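Local coordinates for protein probable branched-chain-amino-acid aminotransferase (Thermotoga maritima MSB8, PDB 3CSW) that probably transfers amino groups between leucine, isoleucine or valine and 2-oxoglutarate, using pyridoxal 5'-phosphate as cofactor, at residues I203-E206 with N207-L211; L237-T240 with S241-V244; E269-E272 with P273-N277; L276-E279 with E280-V283. All coordinates share one frame; numbering follows the deposited sequence.

Contact 1. Residues I203-E206 with N207-L211. With PLP (pyridoxal-5'-phosphate), chain E.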
loop_
_atom_site.group_PDB
_atom_site.type_symbol
_atom_site.label_atom_id
_atom_site.label_comp_id
_atom_site.label_asym_id
_atom_site.label_seq_id
_atom_site.Cartn_x
_atom_site.Cartn_y
_atom_site.Cartn_z
ATOM N N ILE A 203 -12.044 24.240 -7.204
ATOM C CA ILE A 203 -13.169 25.080 -7.627
ATOM C C ILE A 203 -13.217 25.289 -9.158
ATOM O O ILE A 203 -14.308 25.382 -9.723
ATOM C CB ILE A 203 -13.159 26.432 -6.865
ATOM C CG1 ILE A 203 -13.435 26.138 -5.381
ATOM C CG2 ILE A 203 -14.146 27.461 -7.524
ATOM C CD1 ILE A 203 -13.245 27.280 -4.443
ATOM N N THR A 204 -12.057 25.346 -9.823
ATOM C CA THR A 204 -12.015 25.413 -11.307
ATOM C C THR A 204 -12.499 24.099 -11.916
ATOM O O THR A 204 -13.284 24.082 -12.855
ATOM C CB THR A 204 -10.593 25.724 -11.856
ATOM O OG1 THR A 204 -9.960 26.708 -11.037
ATOM C CG2 THR A 204 -10.645 26.221 -13.326
ATOM N N ARG A 205 -12.000 22.994 -11.373
ATOM C CA ARG A 205 -12.459 21.652 -11.740
ATOM C C ARG A 205 -13.990 21.520 -11.697
ATOM O O ARG A 205 -14.602 21.054 -12.627
ATOM C CB ARG A 205 -11.795 20.648 -10.789
ATOM C CG ARG A 205 -12.297 19.206 -10.847
ATOM C CD ARG A 205 -11.823 18.424 -9.651
ATOM N NE ARG A 205 -12.183 17.021 -9.776
ATOM C CZ ARG A 205 -13.356 16.514 -9.404
ATOM N NH1 ARG A 205 -14.294 17.289 -8.863
ATOM N NH2 ARG A 205 -13.580 15.221 -9.562
ATOM N N GLU A 206 -14.587 21.896 -10.585
ATOM C CA GLU A 206 -16.012 21.835 -10.372
ATOM C C GLU A 206 -16.758 22.600 -11.463
ATOM O O GLU A 206 -17.695 22.066 -12.053
ATOM C CB GLU A 206 -16.288 22.422 -8.981
ATOM C CG GLU A 206 -17.715 22.616 -8.504
ATOM C CD GLU A 206 -17.718 23.570 -7.269
ATOM O OE1 GLU A 206 -17.193 23.205 -6.178
ATOM O OE2 GLU A 206 -18.178 24.716 -7.422
ATOM N N ASN A 207 -16.327 23.838 -11.727
ATOM C CA ASN A 207 -16.911 24.687 -12.768
ATOM C C ASN A 207 -16.789 24.122 -14.167
ATOM O O ASN A 207 -17.726 24.250 -14.971
ATOM C CB ASN A 207 -16.310 26.091 -12.724
ATOM C CG ASN A 207 -16.983 26.976 -11.686
ATOM O OD1 ASN A 207 -18.174 27.277 -11.788
ATOM N ND2 ASN A 207 -16.218 27.426 -10.713
ATOM N N VAL A 208 -15.645 23.493 -14.457
ATOM C CA VAL A 208 -15.407 22.876 -15.764
ATOM C C VAL A 208 -16.327 21.669 -15.966
ATOM O O VAL A 208 -16.833 21.485 -17.059
ATOM C CB VAL A 208 -13.913 22.506 -15.957
ATOM C CG1 VAL A 208 -13.692 21.629 -17.204
ATOM C CG2 VAL A 208 -13.072 23.808 -16.024
ATOM N N ILE A 209 -16.555 20.876 -14.917
ATOM C CA ILE A 209 -17.486 19.728 -14.982
ATOM C C ILE A 209 -18.905 20.210 -15.319
ATOM O O ILE A 209 -19.589 19.648 -16.210
ATOM C CB ILE A 209 -17.455 18.881 -13.668
ATOM C CG1 ILE A 209 -16.112 18.153 -13.554
ATOM C CG2 ILE A 209 -18.603 17.841 -13.624
ATOM C CD1 ILE A 209 -15.832 17.524 -12.202
ATOM N N LYS A 210 -19.334 21.281 -14.646
ATOM C CA LYS A 210 -20.636 21.892 -14.924
ATOM C C LYS A 210 -20.711 22.490 -16.322
ATOM O O LYS A 210 -21.744 22.398 -16.987
ATOM C CB LYS A 210 -20.968 22.955 -13.873
ATOM C CG LYS A 210 -21.103 22.368 -12.495
ATOM C CD LYS A 210 -21.623 23.369 -11.487
ATOM C CE LYS A 210 -21.328 22.876 -10.059
ATOM N NZ LYS A 210 -22.373 23.255 -9.076
ATOM N N LEU A 211 -19.641 23.137 -16.755
ATOM C CA LEU A 211 -19.582 23.684 -18.110
ATOM C C LEU A 211 -19.654 22.563 -19.134
ATOM O O LEU A 211 -20.368 22.677 -20.139
ATOM C CB LEU A 211 -18.304 24.497 -18.327
ATOM C CG LEU A 211 -18.010 25.011 -19.737
ATOM C CD1 LEU A 211 -19.082 25.976 -20.207
ATOM C CD2 LEU A 211 -16.648 25.663 -19.761
HETATM N N1 PLP E . -4.623 20.652 -6.607
HETATM C C2 PLP E . -3.758 21.197 -5.663
HETATM C C2A PLP E . -2.778 20.276 -5.004
HETATM C C3 PLP E . -3.822 22.575 -5.360
HETATM O O3 PLP E . -2.923 23.151 -4.494
HETATM C C4 PLP E . -4.772 23.391 -6.021
HETATM C C4A PLP E . -4.819 24.872 -5.765
HETATM O O4A PLP E . -4.037 25.634 -6.364
HETATM C C5 PLP E . -5.630 22.818 -6.975
HETATM C C6 PLP E . -5.550 21.450 -7.247
HETATM C C5A PLP E . -6.500 23.672 -7.869
HETATM O O4P PLP E . -7.701 24.023 -7.197
HETATM P P PLP E . -8.557 25.361 -7.571
HETATM O O1P PLP E . -9.614 25.622 -6.478
HETATM O O2P PLP E . -9.244 25.158 -8.891
HETATM O O3P PLP E . -7.538 26.489 -7.650
#

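Contact 2. Residues L237-T240 with S241-V244. With PLP (pyridoxal-5'-phosphate), chain E.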
loop_
_atom_site.group_PDB
_atom_site.type_symbol
_atom_site.label_atom_id
_atom_site.label_comp_id
_atom_site.label_asym_id
_atom_site.label_seq_id
_atom_site.Cartn_x
_atom_site.Cartn_y
_atom_site.Cartn_z
ATOM N N LEU A 237 -5.161 21.103 -17.723
ATOM C CA LEU A 237 -5.133 21.387 -16.303
ATOM C C LEU A 237 -6.133 22.475 -15.964
ATOM O O LEU A 237 -6.490 23.294 -16.816
ATOM C CB LEU A 237 -3.745 21.867 -15.869
ATOM C CG LEU A 237 -2.526 21.062 -16.299
ATOM C CD1 LEU A 237 -1.232 21.794 -15.903
ATOM C CD2 LEU A 237 -2.593 19.628 -15.735
ATOM N N THR A 238 -6.572 22.501 -14.711
ATOM C CA THR A 238 -7.441 23.567 -14.226
ATOM C C THR A 238 -6.908 24.117 -12.896
ATOM O O THR A 238 -6.582 23.361 -11.998
ATOM C CB THR A 238 -8.920 23.063 -14.045
ATOM O OG1 THR A 238 -8.980 22.058 -13.024
ATOM C CG2 THR A 238 -9.475 22.485 -15.341
ATOM N N HIS A 239 -6.819 25.434 -12.774
ATOM C CA HIS A 239 -6.484 26.069 -11.498
ATOM C C HIS A 239 -6.986 27.516 -11.472
ATOM O O HIS A 239 -7.236 28.101 -12.503
ATOM C CB HIS A 239 -4.974 25.966 -11.172
ATOM C CG HIS A 239 -4.064 26.638 -12.156
ATOM N ND1 HIS A 239 -3.466 27.862 -11.910
ATOM C CD2 HIS A 239 -3.622 26.242 -13.372
ATOM C CE1 HIS A 239 -2.705 28.191 -12.939
ATOM N NE2 HIS A 239 -2.783 27.232 -13.841
ATOM N N THR A 240 -7.125 28.079 -10.278
ATOM C CA THR A 240 -7.733 29.386 -10.088
ATOM C C THR A 240 -7.212 30.504 -11.010
ATOM O O THR A 240 -8.005 31.196 -11.675
ATOM C CB THR A 240 -7.619 29.856 -8.592
ATOM O OG1 THR A 240 -8.542 29.119 -7.770
ATOM C CG2 THR A 240 -7.945 31.317 -8.464
ATOM N N SER A 241 -5.892 30.683 -11.055
ATOM C CA SER A 241 -5.341 31.857 -11.718
ATOM C C SER A 241 -5.582 31.871 -13.207
ATOM O O SER A 241 -5.925 32.918 -13.741
ATOM C CB SER A 241 -3.844 32.055 -11.394
ATOM O OG SER A 241 -3.072 30.924 -11.746
ATOM N N ALA A 242 -5.470 30.712 -13.852
ATOM C CA ALA A 242 -5.464 30.621 -15.297
ATOM C C ALA A 242 -6.708 29.988 -15.921
ATOM O O ALA A 242 -6.937 30.175 -17.101
ATOM C CB ALA A 242 -4.200 29.866 -15.759
ATOM N N GLY A 243 -7.513 29.253 -15.157
ATOM C CA GLY A 243 -8.703 28.594 -15.713
ATOM C C GLY A 243 -8.339 27.269 -16.381
ATOM O O GLY A 243 -7.749 26.411 -15.736
ATOM N N VAL A 244 -8.667 27.110 -17.665
ATOM C CA VAL A 244 -8.315 25.888 -18.421
ATOM C C VAL A 244 -6.958 26.064 -19.101
ATOM O O VAL A 244 -6.754 27.030 -19.813
ATOM C CB VAL A 244 -9.389 25.521 -19.470
ATOM C CG1 VAL A 244 -8.908 24.370 -20.384
ATOM C CG2 VAL A 244 -10.701 25.178 -18.797
HETATM N N1 PLP E . -4.623 20.652 -6.607
HETATM C C2 PLP E . -3.758 21.197 -5.663
HETATM C C2A PLP E . -2.778 20.276 -5.004
HETATM C C3 PLP E . -3.822 22.575 -5.360
HETATM O O3 PLP E . -2.923 23.151 -4.494
HETATM C C4 PLP E . -4.772 23.391 -6.021
HETATM C C4A PLP E . -4.819 24.872 -5.765
HETATM O O4A PLP E . -4.037 25.634 -6.364
HETATM C C5 PLP E . -5.630 22.818 -6.975
HETATM C C6 PLP E . -5.550 21.450 -7.247
HETATM C C5A PLP E . -6.500 23.672 -7.869
HETATM O O4P PLP E . -7.701 24.023 -7.197
HETATM P P PLP E . -8.557 25.361 -7.571
HETATM O O1P PLP E . -9.614 25.622 -6.478
HETATM O O2P PLP E . -9.244 25.158 -8.891
HETATM O O3P PLP E . -7.538 26.489 -7.650
#

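Contact 3. Residues E269-E272 with P273-N277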
loop_
_atom_site.group_PDB
_atom_site.type_symbol
_atom_site.label_atom_id
_atom_site.label_comp_id
_atom_site.label_asym_id
_atom_site.label_seq_id
_atom_site.Cartn_x
_atom_site.Cartn_y
_atom_site.Cartn_z
ATOM N N GLU A 269 -12.739 28.518 -24.307
ATOM C CA GLU A 269 -13.374 29.713 -24.830
ATOM C C GLU A 269 -14.678 30.024 -24.074
ATOM O O GLU A 269 -15.002 31.190 -23.854
ATOM C CB GLU A 269 -13.545 29.652 -26.355
ATOM C CG GLU A 269 -14.549 28.640 -26.891
ATOM C CD GLU A 269 -14.441 28.417 -28.425
ATOM O OE1 GLU A 269 -13.336 28.638 -28.994
ATOM O OE2 GLU A 269 -15.456 27.992 -29.049
ATOM N N ASN A 270 -15.385 28.984 -23.629
ATOM C CA ASN A 270 -16.646 29.149 -22.899
ATOM C C ASN A 270 -16.522 29.313 -21.391
ATOM O O ASN A 270 -17.505 29.645 -20.724
ATOM C CB ASN A 270 -17.566 27.968 -23.220
ATOM C CG ASN A 270 -18.154 28.063 -24.631
ATOM O OD1 ASN A 270 -19.012 28.893 -24.867
ATOM N ND2 ASN A 270 -17.688 27.228 -25.560
ATOM N N PHE A 271 -15.316 29.090 -20.852
ATOM C CA PHE A 271 -15.099 29.083 -19.396
ATOM C C PHE A 271 -15.495 30.399 -18.719
ATOM O O PHE A 271 -16.367 30.425 -17.848
ATOM C CB PHE A 271 -13.638 28.717 -19.047
ATOM C CG PHE A 271 -13.370 28.661 -17.567
ATOM C CD1 PHE A 271 -13.754 27.554 -16.820
ATOM C CD2 PHE A 271 -12.783 29.728 -16.910
ATOM C CE1 PHE A 271 -13.544 27.514 -15.455
ATOM C CE2 PHE A 271 -12.567 29.681 -15.538
ATOM C CZ PHE A 271 -12.944 28.584 -14.815
ATOM N N GLU A 272 -14.851 31.487 -19.119
ATOM C CA GLU A 272 -15.071 32.784 -18.477
ATOM C C GLU A 272 -16.531 33.285 -18.563
ATOM O O GLU A 272 -17.100 33.672 -17.533
ATOM C CB GLU A 272 -14.073 33.820 -18.991
ATOM C CG GLU A 272 -14.051 35.108 -18.171
ATOM C CD GLU A 272 -12.870 36.017 -18.491
ATOM O OE1 GLU A 272 -11.745 35.496 -18.669
ATOM O OE2 GLU A 272 -13.066 37.255 -18.528
ATOM N N PRO A 273 -17.140 33.298 -19.768
ATOM C CA PRO A 273 -18.553 33.662 -19.806
ATOM C C PRO A 273 -19.452 32.771 -18.957
ATOM O O PRO A 273 -20.378 33.270 -18.337
ATOM C CB PRO A 273 -18.929 33.575 -21.300
ATOM C CG PRO A 273 -17.835 32.888 -21.951
ATOM C CD PRO A 273 -16.605 33.088 -21.122
ATOM N N PHE A 274 -19.185 31.472 -18.914
ATOM C CA PHE A 274 -19.981 30.558 -18.091
ATOM C C PHE A 274 -19.838 30.862 -16.587
ATOM O O PHE A 274 -20.825 30.963 -15.872
ATOM C CB PHE A 274 -19.600 29.104 -18.392
ATOM C CG PHE A 274 -20.317 28.091 -17.536
ATOM C CD1 PHE A 274 -21.571 27.612 -17.902
ATOM C CD2 PHE A 274 -19.729 27.601 -16.363
ATOM C CE1 PHE A 274 -22.241 26.663 -17.098
ATOM C CE2 PHE A 274 -20.401 26.680 -15.552
ATOM C CZ PHE A 274 -21.650 26.198 -15.938
ATOM N N VAL A 275 -18.611 31.007 -16.105
ATOM C CA VAL A 275 -18.401 31.198 -14.659
ATOM C C VAL A 275 -18.824 32.601 -14.187
ATOM O O VAL A 275 -19.282 32.765 -13.053
ATOM C CB VAL A 275 -16.954 30.837 -14.218
ATOM C CG1 VAL A 275 -16.642 29.399 -14.617
ATOM C CG2 VAL A 275 -15.917 31.846 -14.789
ATOM N N LEU A 276 -18.691 33.595 -15.061
ATOM C CA LEU A 276 -19.120 34.938 -14.745
ATOM C C LEU A 276 -20.647 35.013 -14.597
ATOM O O LEU A 276 -21.144 35.876 -13.888
ATOM C CB LEU A 276 -18.649 35.946 -15.801
ATOM C CG LEU A 276 -17.178 36.363 -15.850
ATOM C CD1 LEU A 276 -16.980 37.303 -17.043
ATOM C CD2 LEU A 276 -16.796 37.067 -14.584
ATOM N N ASN A 277 -21.392 34.101 -15.218
ATOM C CA ASN A 277 -22.844 34.144 -15.078
ATOM C C ASN A 277 -23.449 33.021 -14.237
ATOM O O ASN A 277 -24.660 32.850 -14.224
ATOM C CB ASN A 277 -23.545 34.279 -16.443
ATOM C CG ASN A 277 -24.878 35.084 -16.365
ATOM O OD1 ASN A 277 -25.122 35.866 -15.441
ATOM N ND2 ASN A 277 -25.721 34.888 -17.351
#

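Contact 4. Residues L276-E279 with E280-V283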
loop_
_atom_site.group_PDB
_atom_site.type_symbol
_atom_site.label_atom_id
_atom_site.label_comp_id
_atom_site.label_asym_id
_atom_site.label_seq_id
_atom_site.Cartn_x
_atom_site.Cartn_y
_atom_site.Cartn_z
ATOM N N LEU A 276 -18.691 33.595 -15.061
ATOM C CA LEU A 276 -19.120 34.938 -14.745
ATOM C C LEU A 276 -20.647 35.013 -14.597
ATOM O O LEU A 276 -21.144 35.876 -13.888
ATOM C CB LEU A 276 -18.649 35.946 -15.801
ATOM C CG LEU A 276 -17.178 36.363 -15.850
ATOM C CD1 LEU A 276 -16.980 37.303 -17.043
ATOM C CD2 LEU A 276 -16.796 37.067 -14.584
ATOM N N ASN A 277 -21.392 34.101 -15.218
ATOM C CA ASN A 277 -22.844 34.144 -15.078
ATOM C C ASN A 277 -23.449 33.021 -14.237
ATOM O O ASN A 277 -24.660 32.850 -14.224
ATOM C CB ASN A 277 -23.545 34.279 -16.443
ATOM C CG ASN A 277 -24.878 35.084 -16.365
ATOM O OD1 ASN A 277 -25.122 35.866 -15.441
ATOM N ND2 ASN A 277 -25.721 34.888 -17.351
ATOM N N LEU A 278 -22.615 32.297 -13.495
ATOM C CA LEU A 278 -23.094 31.241 -12.608
ATOM C C LEU A 278 -23.126 31.848 -11.199
ATOM O O LEU A 278 -22.080 32.178 -10.652
ATOM C CB LEU A 278 -22.184 30.009 -12.699
ATOM C CG LEU A 278 -22.841 28.679 -12.334
ATOM C CD1 LEU A 278 -23.753 28.234 -13.465
ATOM C CD2 LEU A 278 -21.791 27.609 -12.039
ATOM N N GLU A 279 -24.329 32.016 -10.643
ATOM C CA GLU A 279 -24.552 32.732 -9.356
ATOM C C GLU A 279 -23.815 32.139 -8.150
ATOM O O GLU A 279 -23.384 32.870 -7.257
ATOM C CB GLU A 279 -26.070 32.816 -9.043
ATOM C CG GLU A 279 -26.436 33.184 -7.593
ATOM C CD GLU A 279 -25.956 34.576 -7.168
ATOM O OE1 GLU A 279 -25.578 35.374 -8.044
ATOM O OE2 GLU A 279 -25.967 34.885 -5.951
ATOM N N GLU A 280 -23.695 30.824 -8.116
ATOM C CA GLU A 280 -22.967 30.134 -7.028
ATOM C C GLU A 280 -21.507 30.590 -6.863
ATOM O O GLU A 280 -20.939 30.438 -5.793
ATOM C CB GLU A 280 -23.025 28.615 -7.212
ATOM C CG GLU A 280 -22.286 28.094 -8.426
ATOM C CD GLU A 280 -22.446 26.592 -8.606
ATOM O OE1 GLU A 280 -23.597 26.134 -8.808
ATOM O OE2 GLU A 280 -21.412 25.877 -8.570
ATOM N N ASN A 281 -20.918 31.165 -7.909
ATOM C CA ASN A 281 -19.569 31.742 -7.848
ATOM C C ASN A 281 -19.514 33.192 -7.357
ATOM O O ASN A 281 -18.428 33.755 -7.230
ATOM C CB ASN A 281 -18.919 31.687 -9.235
ATOM C CG ASN A 281 -18.690 30.290 -9.706
ATOM O OD1 ASN A 281 -18.297 29.419 -8.925
ATOM N ND2 ASN A 281 -18.899 30.059 -10.994
ATOM N N TRP A 282 -20.685 33.786 -7.094
ATOM C CA TRP A 282 -20.793 35.203 -6.735
ATOM C C TRP A 282 -21.650 35.535 -5.526
ATOM O O TRP A 282 -21.845 36.713 -5.233
ATOM C CB TRP A 282 -21.283 36.003 -7.945
ATOM C CG TRP A 282 -20.346 35.857 -9.118
ATOM C CD1 TRP A 282 -20.530 35.074 -10.211
ATOM C CD2 TRP A 282 -19.056 36.463 -9.269
ATOM N NE1 TRP A 282 -19.452 35.173 -11.052
ATOM C CE2 TRP A 282 -18.533 36.021 -10.499
ATOM C CE3 TRP A 282 -18.304 37.356 -8.496
ATOM C CZ2 TRP A 282 -17.282 36.432 -10.971
ATOM C CZ3 TRP A 282 -17.056 37.757 -8.966
ATOM C CH2 TRP A 282 -16.566 37.299 -10.193
ATOM N N VAL A 283 -22.130 34.528 -4.807
ATOM C CA VAL A 283 -22.916 34.709 -3.587
ATOM C C VAL A 283 -22.190 35.645 -2.626
ATOM O O VAL A 283 -21.011 35.423 -2.358
ATOM C CB VAL A 283 -23.094 33.360 -2.818
ATOM C CG1 VAL A 283 -24.187 33.491 -1.778
ATOM C CG2 VAL A 283 -23.411 32.213 -3.763
#

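Contact 1. Residues I203-E206 with N207-L211
Asn207 reaches back along its own helix to the carbonyl oxygen of Ile203, which thereby receives two donors from one residue: the backbone N of Asn207 and, less favourably, ND2, whose weak bond to Ile203 O measures 3.0 Å at an N-H...O angle of 130°. This happens on the first turns of helix 203-214, the helix of a beta-alpha-beta unit between strands 189-193 and 219-222, and its N-terminal end faces the cofactor phosphate. Ile203 N donates to PLP O1P at 2.9 Å, while Thr204 grips O2P twice, through its N at 3.0 Å and its OG1 at 2.7 Å. The hydroxyl lies beside the backbone N (chi1 -40°), which lets both Thr204 donors converge on one oxygen; the helix dipole probably adds to the attraction. The amide of Asn207 is held at its other end, since OD1 accepts a hydrogen bond from Asn281. Glu206 and Lys210 run side by side one turn apart without pairing, their charges going to Lys58 and Glu280. Arg205, extended beyond CG, forms a salt bridge with Glu221 and also bonds to Pro193 O. Ile209 lies alongside it, its CD1 over one face of the guanidinium and 3.7 Å from Arg205 NH1.

Contact 2. Residues L237-T240 with S241-V244
The imidazole of His239 leans over the turn that follows it, with Ser241 OG at its edge, near the ring plane, and 3.0 Å from His239 CE1. Over one face of the ring comes the backbone N of Ala242, and the methyl CB of Ala242 packs 3.6 Å from His239 NE2. The ring swings to this side because CG sits between the backbone N and the carbonyl carbon (chi1 62°). Its far nitrogen, NE2, bonds to the hydroxyl of Tyr163, and Phe179 meets the ring edge-to-face, which together probably restrict the rotation of the imidazole. The backbone beneath is a beta hairpin of strands 234-239 and 243-247, in which His239 and Gly243 form an antiparallel hydrogen-bonded pair. Gly243 N donates to His239 O at 2.9 Å, and His239 N returns a longer bond of 3.3 Å to Gly243 O; Ala242 N adds a weak one to His239 O. Next along, Thr238 and Val244 make a non-hydrogen-bonded pair, both side chains turned to the face packed by Val208 of helix 203-214. At the turn itself Thr240 serves the cofactor: its N and its OG1 both donate to PLP O3P, the hydroxyl at 2.8 Å.

Contact 3. Residues E269-E272 with P273-N277
One face of the Phe271 ring carries a methyl of Val275: CG1 stands 3.9 Å from the ring centroid and 19° off the normal, a CH-pi contact displaced toward the CE1 rim. The two residues are one turn apart on helix 262-276, close to its C-terminal end, and their side chains cross at a slant. Phe271 CG is anti to the backbone N (chi1 -179°), which carries the ring forward along the helix to where CG1 of Val275 can cover it. Elsewhere the ring packs on Thr204 and Val208 of helix 203-214 and on Tyr49 of strand 42-49, so the pair belongs to the buried side of the helix. Val275 itself touches Phe54.

On the outer side Pro273 interrupts the bonding. Its nitrogen has no hydrogen to give to Glu269 O, which instead faces the ring carbon CD of Pro273 at 3.7 Å, and the helix is kinked here. The pattern resumes at once: Phe274 N donates to Asn270 O, Val275 N to Phe271 O at 2.9 Å, and Leu276 N to Glu272 O. Phe274 extends toward Leu211 and Ser214, widening the contact with helix 203-214. Glu272 and Leu276, both exposed, run alongside one another in the same direction; the aliphatic stem of the glutamate does the touching, with Glu272 CG 3.8 Å from Leu276 CD1.

Contact 4. Residues L276-E279 with E280-V283
Trp282 N donates to Glu279 O at 2.9 Å, the shorter of two successive i+3 to i backbone bonds, the 3-10 pattern; Asn281 N reaches Leu278 O at 3.1 Å. Both donors lie well above the carbonyl planes, 55° and 42° out of them, as the tight winding of the 3-10 segment brings about. The segment follows the end of helix 262-276 and carries the chain onward from it.

The indole of Trp282 points back towards the helix end. Leu278 O sits at its edge, near the ring plane and 3.3 Å from Trp282 CD1, while the six-membered ring meets Leu276 obliquely, with Trp282 CZ2 3.7 Å from Leu276 CD2. NE1 gives its hydrogen to Val275 O in the last turn of the helix, and Phe54 packs edge-to-face on the indole.

On another side Leu278 runs alongside Glu280. The leucine methyl CD2 rests 3.6 Å from Glu280 CD, because a chi1 of 67° tucks CG of the glutamate in over its own backbone, on the leucine side. That carboxylate is shared by two lysines, Lys58 and Lys210, both in salt bridges with OE2. Asn281 bonds through OD1 to Lys58 and, weakly, through ND2 to Val275 O. With two cationic partners on one oxygen, Glu280 is probably kept ionised, and its charge ties this post-helical turn to helices 56-68 and 203-214.

Overall arrangement
Contacts 1, 2 and 3 follow one another along the chain, and contact 4 begins on the residues where contact 3 ends. The centre of contact 1, on helix 203-214, lies about 10 Å from the centres of contacts 2 and 3 and about 12 Å from that of contact 4, and contact 1 touches all three. Contacts 1 and 2 together close round the cofactor phosphate, the helix N-terminus supplying the donors to O1P and O2P, the hairpin turn those to O3P, with Thr204 packed against Thr240. Helix 262-276 packs against both, Phe271 touching Thr204 and Gly243. Contacts 2 and 4 do not touch, their nearest atoms about 10 Å apart; contact 4 meets helix 203-214.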